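Local atomic coordinates of tail protein, 43 kDa (PDB entry 3D37), a protein that is of experimentally undefined function but is probably a baseplate hub component of a phage-like tail. Residues E201-E206 against F278-T283; R212-T217 against H246-V251; L234-K239 against Q265-L270; F315-R320 against R334-G339. All coordinates share one frame; numbering follows the deposited sequence.

Contact 1: residues E201-E206 against F278-T283; sequences ERMDIE and FTLTIT
With CG of Met203 turned anti to the backbone N (chi1 -174°) and CG1 of Ile282 lying anti to its carbonyl carbon (chi1 -69°), the two side chains run side by side, and Met203 CE settles 3.6 Å from Ile282 CD1. Leu280 CD1 fits between Met203 and Ile205, 3.8 Å from CG of the first and 3.7 Å from CG1 of the second. Ile205 sends its other branch to the Phe278 ring, CG2 standing 3.5 Å from CE1. Val303 and Phe314 of adjoining strands also pack on this apolar face. The framework is an antiparallel strand pair with near-straight backbone bonds such as Thr281 N to Asp204 O; its second strand lies in a C-terminal region of the phage-barrel clan. At one end a classic beta bulge sets Glu201 and Arg202 both against Thr283 O; Glu201 N bonds at 2.9 Å, whereas the bond from Arg202 N is weak. On the other, polar face, Arg202 NH2 forms a salt bridge with Asp204 OD1 at 3.0 Å; the oxygen offers its syn lone pair and lies out of the guanidinium plane. A strand of the second subunit pairs antiparallel with 202-206, carrying the sheet across the interface.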
# COMPACT_ATOMS: atom_id res chain seq x y z
N GLU A 201 19.53 -12.78 9.20
CA GLU A 201 18.64 -11.65 8.92
C GLU A 201 17.22 -11.79 9.52
O GLU A 201 16.60 -10.81 9.91
CB GLU A 201 18.49 -11.49 7.42
CG GLU A 201 19.78 -11.11 6.73
CD GLU A 201 19.55 -10.94 5.23
OE1 GLU A 201 18.45 -11.32 4.75
OE2 GLU A 201 20.45 -10.42 4.54
N ARG A 202 16.78 -13.04 9.66
CA ARG A 202 15.48 -13.32 10.12
C ARG A 202 15.48 -14.75 10.70
O ARG A 202 16.12 -15.70 10.17
CB ARG A 202 14.58 -13.00 8.92
CG ARG A 202 13.37 -13.66 8.85
CD ARG A 202 12.27 -12.88 8.10
NE ARG A 202 11.15 -13.17 8.97
CZ ARG A 202 10.48 -12.29 9.70
NH1 ARG A 202 10.70 -10.99 9.56
NH2 ARG A 202 9.55 -12.74 10.55
N MET A 203 14.88 -14.89 11.88
CA MET A 203 14.76 -16.17 12.59
C MET A 203 13.27 -16.37 12.94
O MET A 203 12.67 -15.48 13.56
CB MET A 203 15.63 -16.14 13.83
CG MET A 203 15.69 -17.48 14.56
SD MET A 203 17.16 -17.60 15.62
CE MET A 203 18.41 -17.83 14.41
N ASP A 204 12.67 -17.47 12.46
CA ASP A 204 11.29 -17.84 12.79
C ASP A 204 11.25 -19.25 13.40
O ASP A 204 11.76 -20.19 12.81
CB ASP A 204 10.38 -17.76 11.56
CG ASP A 204 10.19 -16.33 11.07
OD1 ASP A 204 10.24 -15.34 11.86
OD2 ASP A 204 10.05 -16.18 9.86
N ILE A 205 10.68 -19.38 14.59
CA ILE A 205 10.52 -20.66 15.23
C ILE A 205 9.01 -20.98 15.37
O ILE A 205 8.21 -20.11 15.72
CB ILE A 205 11.20 -20.68 16.59
CG1 ILE A 205 12.59 -20.04 16.48
CG2 ILE A 205 11.17 -22.07 17.18
CD1 ILE A 205 13.54 -20.45 17.54
N GLU A 206 8.66 -22.21 15.04
CA GLU A 206 7.31 -22.71 15.18
C GLU A 206 7.26 -24.01 15.91
O GLU A 206 7.97 -24.97 15.57
CB GLU A 206 6.70 -22.99 13.82
CG GLU A 206 6.76 -21.85 12.85
CD GLU A 206 6.19 -22.30 11.52
OE1 GLU A 206 4.93 -22.40 11.49
OE2 GLU A 206 6.97 -22.63 10.56
N PHE A 278 8.30 -29.11 15.30
CA PHE A 278 9.25 -27.99 15.51
C PHE A 278 9.93 -27.65 14.19
O PHE A 278 10.42 -28.54 13.50
CB PHE A 278 10.29 -28.34 16.60
CG PHE A 278 11.40 -27.32 16.73
CD1 PHE A 278 11.28 -26.27 17.60
CD2 PHE A 278 12.54 -27.43 15.97
CE1 PHE A 278 12.25 -25.35 17.73
CE2 PHE A 278 13.53 -26.52 16.08
CZ PHE A 278 13.39 -25.47 16.96
N THR A 279 9.93 -26.36 13.85
CA THR A 279 10.69 -25.86 12.68
C THR A 279 11.38 -24.57 13.07
O THR A 279 10.77 -23.68 13.66
CB THR A 279 9.77 -25.58 11.44
OG1 THR A 279 8.87 -26.67 11.27
CG2 THR A 279 10.64 -25.37 10.15
N LEU A 280 12.67 -24.48 12.75
CA LEU A 280 13.47 -23.27 12.83
C LEU A 280 13.77 -22.83 11.40
O LEU A 280 14.42 -23.57 10.67
CB LEU A 280 14.76 -23.56 13.57
CG LEU A 280 15.85 -22.47 13.61
CD1 LEU A 280 15.40 -21.23 14.33
CD2 LEU A 280 17.16 -23.11 14.24
N THR A 281 13.22 -21.70 10.99
CA THR A 281 13.46 -21.11 9.65
C THR A 281 14.37 -19.90 9.75
O THR A 281 14.03 -18.88 10.36
CB THR A 281 12.11 -20.76 8.93
OG1 THR A 281 11.23 -21.88 9.01
CG2 THR A 281 12.31 -20.44 7.51
N ILE A 282 15.59 -20.03 9.23
CA ILE A 282 16.55 -18.93 9.23
C ILE A 282 16.71 -18.35 7.84
O ILE A 282 16.87 -19.08 6.86
CB ILE A 282 17.90 -19.42 9.78
CG1 ILE A 282 17.75 -19.71 11.28
CG2 ILE A 282 19.05 -18.39 9.45
CD1 ILE A 282 18.93 -20.36 11.92
N THR A 283 16.69 -17.04 7.74
CA THR A 283 16.98 -16.38 6.50
C THR A 283 18.38 -15.68 6.58
O THR A 283 18.66 -14.98 7.58
CB THR A 283 15.85 -15.38 6.15
OG1 THR A 283 14.58 -16.08 6.17
CG2 THR A 283 16.10 -14.79 4.77
O HOH W 1 9.86 -21.94 11.25
O HOH W 2 6.66 -26.85 13.12

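Contact 2: residues R212-T217 against H246-V251; sequences RFSEVT and HRPKTV
Lys249 lays its aliphatic chain over one face of the Phe213 ring, CD standing 3.8 Å from the ring centroid and displaced toward the rim in a CH-pi contact, while CE comes to 3.4 Å from CZ. Arg247 reaches the same ring from another direction. Its extended chain, with CG anti to the backbone N (chi1 -151°), carries NH1 to 3.3 Å from Phe213 CE1, the guanidinium plane within 4° of the ring plane. NH1 also donates to Arg212 O, well above that carbonyl's plane, and NH2 is held by Asp210 O and by a salt bridge to Asp100 of the second subunit. Close by, Ser214 and Arg247 grip each other twice: Ser214 N donates to Arg247 O, and Arg247 N to Ser214 OG at 3.1 Å. Side-chain packing is looser beyond this aromatic end, apart from Thr217 OG1 against Thr250 CB. Thr250 and Glu215 are exposed, Val216 CG1 and Val251 CG2 meet only at 4.2 Å, and a water bonded to Thr217 OG1 donates to Lys249 O. Here the backbone does the joining, through parallel strand bonds such as Thr217 N to Lys249 O at 2.9 Å. Strand 249-252 is, within this chain, an outermost strand of a three-stranded sheet whose middle strand, 215-220, pairs antiparallel with 234-239 on its other side, while Trp273 of helix 259-276 packs on Phe213, Lys249 and Val251.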
# COMPACT_ATOMS: atom_id res chain seq x y z
N ARG A 212 1.12 -34.60 18.71
CA ARG A 212 1.73 -35.01 19.95
C ARG A 212 0.66 -35.72 20.77
O ARG A 212 -0.26 -35.11 21.34
CB ARG A 212 2.29 -33.82 20.70
CG ARG A 212 2.85 -34.22 22.08
CD ARG A 212 3.93 -33.22 22.59
NE ARG A 212 3.35 -32.14 23.39
CZ ARG A 212 3.04 -32.22 24.69
NH1 ARG A 212 2.53 -31.17 25.34
NH2 ARG A 212 3.23 -33.37 25.35
N PHE A 213 0.78 -37.04 20.81
CA PHE A 213 -0.23 -37.87 21.39
C PHE A 213 0.24 -38.40 22.75
O PHE A 213 1.46 -38.46 23.01
CB PHE A 213 -0.55 -38.99 20.42
CG PHE A 213 -0.99 -38.49 19.07
CD1 PHE A 213 -2.19 -37.83 18.94
CD2 PHE A 213 -0.21 -38.68 17.96
CE1 PHE A 213 -2.60 -37.36 17.71
CE2 PHE A 213 -0.63 -38.22 16.72
CZ PHE A 213 -1.82 -37.56 16.60
N SER A 214 -0.72 -38.71 23.61
CA SER A 214 -0.45 -39.18 24.96
C SER A 214 -0.06 -40.67 24.98
O SER A 214 0.98 -41.04 25.54
CB SER A 214 -1.66 -38.91 25.87
OG SER A 214 -2.73 -39.81 25.58
N GLU A 215 -0.92 -41.52 24.41
CA GLU A 215 -0.60 -42.90 24.15
C GLU A 215 -0.90 -43.13 22.68
O GLU A 215 -1.86 -42.55 22.15
CB GLU A 215 -1.46 -43.87 24.98
CG GLU A 215 -1.33 -43.72 26.52
CD GLU A 215 -2.00 -44.85 27.31
OE1 GLU A 215 -2.18 -45.98 26.77
OE2 GLU A 215 -2.33 -44.60 28.49
N VAL A 216 -0.12 -43.97 22.02
CA VAL A 216 -0.43 -44.35 20.65
C VAL A 216 -0.33 -45.85 20.58
O VAL A 216 0.69 -46.43 20.90
CB VAL A 216 0.50 -43.69 19.61
CG1 VAL A 216 0.15 -44.18 18.18
CG2 VAL A 216 0.37 -42.16 19.73
N THR A 217 -1.43 -46.47 20.19
CA THR A 217 -1.45 -47.89 20.09
C THR A 217 -1.29 -48.25 18.62
O THR A 217 -2.06 -47.82 17.77
CB THR A 217 -2.73 -48.46 20.79
OG1 THR A 217 -3.91 -47.86 20.24
CG2 THR A 217 -2.68 -48.13 22.28
N HIS A 246 -5.25 -36.22 27.85
CA HIS A 246 -5.71 -37.42 27.18
C HIS A 246 -5.87 -37.18 25.67
O HIS A 246 -6.78 -36.48 25.24
CB HIS A 246 -7.05 -37.87 27.79
CG HIS A 246 -7.55 -39.18 27.26
ND1 HIS A 246 -6.93 -40.38 27.52
CD2 HIS A 246 -8.65 -39.48 26.52
CE1 HIS A 246 -7.60 -41.36 26.95
NE2 HIS A 246 -8.66 -40.85 26.34
N ARG A 247 -5.00 -37.80 24.88
CA ARG A 247 -5.05 -37.65 23.43
C ARG A 247 -4.57 -38.94 22.76
O ARG A 247 -3.48 -38.98 22.19
CB ARG A 247 -4.21 -36.42 23.04
CG ARG A 247 -4.68 -35.76 21.79
CD ARG A 247 -4.22 -34.33 21.73
NE ARG A 247 -4.59 -33.75 20.46
CZ ARG A 247 -3.85 -33.85 19.35
NH1 ARG A 247 -2.67 -34.47 19.37
NH2 ARG A 247 -4.29 -33.29 18.23
N PRO A 248 -5.38 -40.01 22.86
CA PRO A 248 -5.02 -41.33 22.35
C PRO A 248 -5.23 -41.49 20.86
O PRO A 248 -6.16 -40.93 20.27
CB PRO A 248 -5.99 -42.26 23.09
CG PRO A 248 -7.20 -41.43 23.30
CD PRO A 248 -6.70 -40.03 23.52
N LYS A 249 -4.38 -42.29 20.25
CA LYS A 249 -4.50 -42.52 18.84
C LYS A 249 -4.22 -44.00 18.62
O LYS A 249 -3.45 -44.62 19.35
CB LYS A 249 -3.52 -41.62 18.04
CG LYS A 249 -3.82 -41.66 16.52
CD LYS A 249 -2.84 -40.87 15.69
CE LYS A 249 -3.55 -39.86 14.77
NZ LYS A 249 -4.14 -40.44 13.51
N THR A 250 -4.86 -44.57 17.62
CA THR A 250 -4.56 -45.92 17.28
C THR A 250 -4.24 -45.89 15.81
O THR A 250 -4.95 -45.25 15.04
CB THR A 250 -5.73 -46.91 17.62
OG1 THR A 250 -6.35 -47.39 16.41
CG2 THR A 250 -6.76 -46.28 18.57
N VAL A 251 -3.15 -46.57 15.42
CA VAL A 251 -2.70 -46.59 14.03
C VAL A 251 -2.52 -48.07 13.57
O VAL A 251 -1.90 -48.86 14.28
CB VAL A 251 -1.35 -45.80 13.87
CG1 VAL A 251 -0.83 -45.92 12.45
CG2 VAL A 251 -1.51 -44.31 14.30
O HOH W 3 -4.07 -45.43 22.08

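Contact 3: residues L234-K239 against Q265-L270; sequences LKWVYK and QAKKQL
Leu270 pushes its forked end against two aromatic side chains of strand 234-239, and the fit depends on how differently the two rings are presented. To Tyr238 the leucine offers both methyls. CD1 sits over one face of the ring, 3.7 Å from the centroid and shifted toward the CD1 side of the rim, and makes a CH-pi contact; CD2 lies over the same face, toward the opposite side of the ring, 3.6 Å from Tyr238 CD2. To Trp236 the same CD1 methyl is presented at the edge, near the indole plane and 3.9 Å from CH2. The methyl therefore fills the angle between a tyrosine face and a tryptophan edge.

One helical turn earlier comes a second, smaller bump, the methyl of Ala266. It rests 3.5 Å from both CE3 and CZ3 of Trp236, and such a short side chain lets the large indole come close to the helix. Trp236 gets there because its CG is anti to the backbone N (chi1 178°), which sends the six-membered ring out toward the helix. Lys267 passes the far end of the indole at about a right angle, its CG 4.1 Å from CH2. No hydrogen bond crosses the contact, which is apolar strand-to-helix packing with the segment axes 10.2 Å apart and inclined at 30°. Helix 259-276 thereby lies against the three-stranded sheet: Leu259 and Gln263 also touch Trp236, Leu262 meets Leu234, and Ala266 reaches Phe218 of the central strand, 215-220.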
# COMPACT_ATOMS: atom_id res chain seq x y z
N LEU A 234 -0.56 -58.33 16.41
CA LEU A 234 0.63 -57.54 16.73
C LEU A 234 0.23 -56.16 17.26
O LEU A 234 -0.62 -55.47 16.69
CB LEU A 234 1.54 -57.38 15.50
CG LEU A 234 1.82 -58.61 14.66
CD1 LEU A 234 2.71 -58.26 13.46
CD2 LEU A 234 2.44 -59.70 15.52
N LYS A 235 0.89 -55.76 18.33
CA LYS A 235 0.47 -54.66 19.14
C LYS A 235 1.69 -54.19 19.94
O LYS A 235 2.37 -55.00 20.61
CB LYS A 235 -0.69 -55.07 20.06
CG LYS A 235 -1.54 -53.90 20.59
CD LYS A 235 -1.25 -53.53 22.06
CE LYS A 235 -2.19 -54.24 23.08
NZ LYS A 235 -2.62 -53.29 24.21
N TRP A 236 1.97 -52.89 19.79
CA TRP A 236 2.98 -52.18 20.57
C TRP A 236 2.39 -50.82 20.92
O TRP A 236 1.92 -50.11 20.04
CB TRP A 236 4.27 -52.01 19.75
CG TRP A 236 5.28 -51.26 20.49
CD1 TRP A 236 5.93 -51.68 21.61
CD2 TRP A 236 5.74 -49.93 20.22
NE1 TRP A 236 6.78 -50.70 22.05
CE2 TRP A 236 6.68 -49.61 21.22
CE3 TRP A 236 5.44 -48.98 19.24
CZ2 TRP A 236 7.34 -48.39 21.26
CZ3 TRP A 236 6.09 -47.77 19.29
CH2 TRP A 236 7.03 -47.48 20.30
N VAL A 237 2.43 -50.44 22.19
CA VAL A 237 1.93 -49.12 22.57
C VAL A 237 3.03 -48.24 23.17
O VAL A 237 3.88 -48.69 23.95
CB VAL A 237 0.66 -49.19 23.50
CG1 VAL A 237 0.43 -50.59 24.03
CG2 VAL A 237 0.71 -48.12 24.61
N TYR A 238 2.99 -46.99 22.75
CA TYR A 238 3.93 -45.99 23.12
C TYR A 238 3.20 -45.07 24.09
O TYR A 238 2.01 -44.86 23.95
CB TYR A 238 4.39 -45.23 21.84
CG TYR A 238 5.04 -43.90 22.11
CD1 TYR A 238 6.38 -43.82 22.45
CD2 TYR A 238 4.30 -42.71 22.05
CE1 TYR A 238 6.97 -42.57 22.73
CE2 TYR A 238 4.89 -41.48 22.32
CZ TYR A 238 6.22 -41.42 22.65
OH TYR A 238 6.81 -40.21 22.90
N LYS A 239 3.93 -44.55 25.08
CA LYS A 239 3.42 -43.53 26.01
C LYS A 239 4.55 -42.53 26.28
O LYS A 239 5.70 -42.92 26.39
CB LYS A 239 2.95 -44.16 27.34
CG LYS A 239 2.44 -45.62 27.23
CD LYS A 239 1.86 -46.22 28.56
CE LYS A 239 2.93 -46.53 29.64
NZ LYS A 239 2.53 -47.63 30.63
N GLN A 265 8.57 -49.58 12.49
CA GLN A 265 7.77 -48.64 11.70
C GLN A 265 6.95 -47.63 12.51
O GLN A 265 6.71 -46.50 12.04
CB GLN A 265 6.83 -49.42 10.81
CG GLN A 265 7.53 -50.29 9.78
CD GLN A 265 6.55 -50.75 8.72
OE1 GLN A 265 5.97 -49.92 8.00
NE2 GLN A 265 6.32 -52.07 8.65
N ALA A 266 6.50 -48.07 13.70
CA ALA A 266 5.78 -47.22 14.64
C ALA A 266 6.71 -46.10 15.05
O ALA A 266 6.32 -44.96 15.11
CB ALA A 266 5.36 -48.00 15.88
N LYS A 267 7.96 -46.47 15.32
CA LYS A 267 8.99 -45.53 15.73
C LYS A 267 9.32 -44.53 14.63
O LYS A 267 9.58 -43.36 14.92
CB LYS A 267 10.24 -46.26 16.23
CG LYS A 267 10.12 -46.64 17.70
CD LYS A 267 11.30 -47.48 18.22
CE LYS A 267 11.17 -47.65 19.72
NZ LYS A 267 12.38 -48.29 20.36
N LYS A 268 9.28 -44.97 13.39
CA LYS A 268 9.46 -44.03 12.30
C LYS A 268 8.30 -43.06 12.28
O LYS A 268 8.54 -41.86 12.14
CB LYS A 268 9.66 -44.67 10.92
CG LYS A 268 10.12 -43.56 9.88
CD LYS A 268 9.90 -43.96 8.42
CE LYS A 268 10.66 -43.00 7.46
NZ LYS A 268 10.51 -41.57 7.75
N GLN A 269 7.06 -43.54 12.42
CA GLN A 269 5.92 -42.61 12.55
C GLN A 269 6.05 -41.61 13.72
O GLN A 269 5.68 -40.44 13.59
CB GLN A 269 4.59 -43.36 12.68
CG GLN A 269 3.38 -42.41 12.76
CD GLN A 269 3.20 -41.63 11.45
OE1 GLN A 269 3.55 -40.43 11.35
NE2 GLN A 269 2.68 -42.33 10.43
N LEU A 270 6.54 -42.08 14.86
CA LEU A 270 6.70 -41.19 16.01
C LEU A 270 7.73 -40.14 15.68
O LEU A 270 7.59 -39.03 16.12
CB LEU A 270 7.10 -41.92 17.31
CG LEU A 270 6.03 -42.80 17.98
CD1 LEU A 270 6.64 -43.79 19.03
CD2 LEU A 270 4.94 -41.99 18.61

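Contact 4: residues F315-R320 against R334-G339; sequences FLMGRR and RLKEDG
Leu316 and Leu335 face one another on the same side of a beta hairpin, CD1 and CD2 respectively meeting at 3.7 Å, and Leu335 also meets Leu280 and Val301 of adjoining strands. The hairpin, strands 310-324 and 330-337, is interrupted here by a classic beta bulge, in which Met317 and Gly318 both face Arg334. Arg334 O takes a bond from Met317 N at 3.0 Å and a weak one from Gly318 N. At the bulge Met317 points toward the partner strand, its side chain crossing Lys336. Bends at chi2 (76°) and chi3 fold the methionine back, leaving CE 3.7 Å from Lys336 CG and in plane with the Phe315 ring, at its edge. Lys336 NZ continues to Leu275 O and Phe278 O. On the same face as Lys336, Arg334 lays one face of its guanidinium over the Gly318-Arg319 peptide, close packing possible because Gly318 has no side chain there. Salt bridges from NH2 to Asp28 and Asp30 and from NH1 to Glu332 hold the group; Glu332 also bridges to Arg320 NH1 and probably eases the like charges of the two arginines. Here Arg334 NH2 lies 3.7 Å from Gly318 CA and 3.9 Å from Arg319 N.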
# COMPACT_ATOMS: atom_id res chain seq x y z
N PHE A 315 19.52 -29.83 11.61
CA PHE A 315 19.56 -30.53 10.34
C PHE A 315 18.72 -29.80 9.29
O PHE A 315 17.54 -29.44 9.51
CB PHE A 315 19.01 -31.93 10.52
CG PHE A 315 19.05 -32.73 9.27
CD1 PHE A 315 20.27 -33.12 8.73
CD2 PHE A 315 17.86 -33.10 8.61
CE1 PHE A 315 20.32 -33.86 7.53
CE2 PHE A 315 17.90 -33.84 7.41
CZ PHE A 315 19.13 -34.23 6.87
N LEU A 316 19.36 -29.51 8.16
CA LEU A 316 18.73 -28.75 7.10
C LEU A 316 17.88 -29.64 6.19
O LEU A 316 18.38 -30.45 5.45
CB LEU A 316 19.77 -27.95 6.31
CG LEU A 316 19.28 -27.01 5.22
CD1 LEU A 316 18.47 -25.84 5.85
CD2 LEU A 316 20.50 -26.48 4.37
N MET A 317 16.59 -29.44 6.25
CA MET A 317 15.62 -30.36 5.62
C MET A 317 15.11 -29.76 4.33
O MET A 317 14.65 -30.46 3.46
CB MET A 317 14.46 -30.60 6.64
CG MET A 317 13.45 -31.61 6.28
SD MET A 317 13.93 -33.38 6.45
CE MET A 317 13.95 -33.31 8.28
N GLY A 318 15.14 -28.44 4.25
CA GLY A 318 14.65 -27.68 3.12
C GLY A 318 15.37 -26.36 2.97
O GLY A 318 15.87 -25.79 3.95
N ARG A 319 15.51 -25.91 1.73
CA ARG A 319 16.13 -24.65 1.48
C ARG A 319 15.66 -23.98 0.21
O ARG A 319 15.43 -24.62 -0.80
CB ARG A 319 17.66 -24.73 1.54
CG ARG A 319 18.34 -25.28 0.39
CD ARG A 319 18.69 -24.24 -0.71
NE ARG A 319 19.21 -25.09 -1.75
CZ ARG A 319 18.55 -25.65 -2.75
NH1 ARG A 319 17.30 -25.39 -3.04
NH2 ARG A 319 19.22 -26.47 -3.51
N ARG A 320 15.55 -22.67 0.30
CA ARG A 320 15.06 -21.86 -0.80
C ARG A 320 16.02 -20.72 -1.10
O ARG A 320 16.20 -19.83 -0.29
CB ARG A 320 13.65 -21.42 -0.41
CG ARG A 320 12.78 -20.59 -1.34
CD ARG A 320 11.44 -20.36 -0.56
NE ARG A 320 10.77 -19.23 -1.11
CZ ARG A 320 10.03 -18.34 -0.43
NH1 ARG A 320 9.77 -18.45 0.89
NH2 ARG A 320 9.55 -17.29 -1.12
N ARG A 334 15.32 -24.13 6.21
CA ARG A 334 14.28 -24.78 7.03
C ARG A 334 14.96 -25.89 7.80
O ARG A 334 15.31 -26.92 7.27
CB ARG A 334 13.13 -25.32 6.17
CG ARG A 334 12.50 -24.16 5.37
CD ARG A 334 11.16 -24.57 4.71
NE ARG A 334 11.35 -25.56 3.67
CZ ARG A 334 11.51 -25.29 2.38
NH1 ARG A 334 11.58 -24.03 1.94
NH2 ARG A 334 11.68 -26.27 1.53
N LEU A 335 15.18 -25.61 9.07
CA LEU A 335 15.98 -26.42 9.96
C LEU A 335 15.12 -27.22 10.95
O LEU A 335 14.07 -26.76 11.43
CB LEU A 335 16.96 -25.51 10.66
CG LEU A 335 18.07 -24.93 9.80
CD1 LEU A 335 18.67 -23.69 10.44
CD2 LEU A 335 19.16 -26.03 9.51
N LYS A 336 15.58 -28.43 11.24
CA LYS A 336 14.88 -29.35 12.10
C LYS A 336 15.80 -29.83 13.18
O LYS A 336 17.02 -29.74 13.05
CB LYS A 336 14.36 -30.55 11.27
CG LYS A 336 13.31 -30.15 10.17
CD LYS A 336 11.98 -29.87 10.88
CE LYS A 336 10.79 -29.78 10.00
NZ LYS A 336 9.59 -29.55 10.83
N GLU A 337 15.20 -30.32 14.28
CA GLU A 337 15.93 -31.01 15.32
C GLU A 337 16.90 -32.03 14.72
O GLU A 337 16.56 -32.85 13.84
CB GLU A 337 14.95 -31.72 16.26
CG GLU A 337 15.57 -32.34 17.49
CD GLU A 337 14.56 -32.98 18.44
OE1 GLU A 337 13.35 -33.06 18.13
OE2 GLU A 337 15.03 -33.47 19.48
N ASP A 338 18.12 -32.01 15.26
CA ASP A 338 19.18 -32.94 14.83
C ASP A 338 18.99 -34.39 15.26
O ASP A 338 18.43 -34.67 16.31
CB ASP A 338 20.50 -32.39 15.38
CG ASP A 338 21.74 -32.98 14.71
OD1 ASP A 338 21.71 -33.19 13.48
OD2 ASP A 338 22.73 -33.18 15.46
N GLY A 339 19.39 -35.32 14.39
CA GLY A 339 19.46 -36.73 14.73
C GLY A 339 18.13 -37.48 14.65
O GLY A 339 18.12 -38.66 14.91

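The four contacts fall into two groups. Contacts 1 and 4, centres 10 Å apart, lie on neighbouring strands, 278-285 of contact 1 and 330-337 of contact 4, joined by a hydrogen bond from Leu335 N to Leu280 O. Contacts 2 and 3, also 10 Å apart, meet through strands 215-220 and 234-239 of the three-stranded sheet, and their segments alternate along the chain. The groups lie 24 to 30 Å apart between centres and do not touch. Both contacts 2 and 3 are nested within the loop closed by contact 1, while contact 4 follows: the small sheet with helix 259-276 is thus inserted between the paired strands 202-208 and 278-285. Contacts 1 and 2 both reach the second subunit, so both help build that interface in the six-chain assembly.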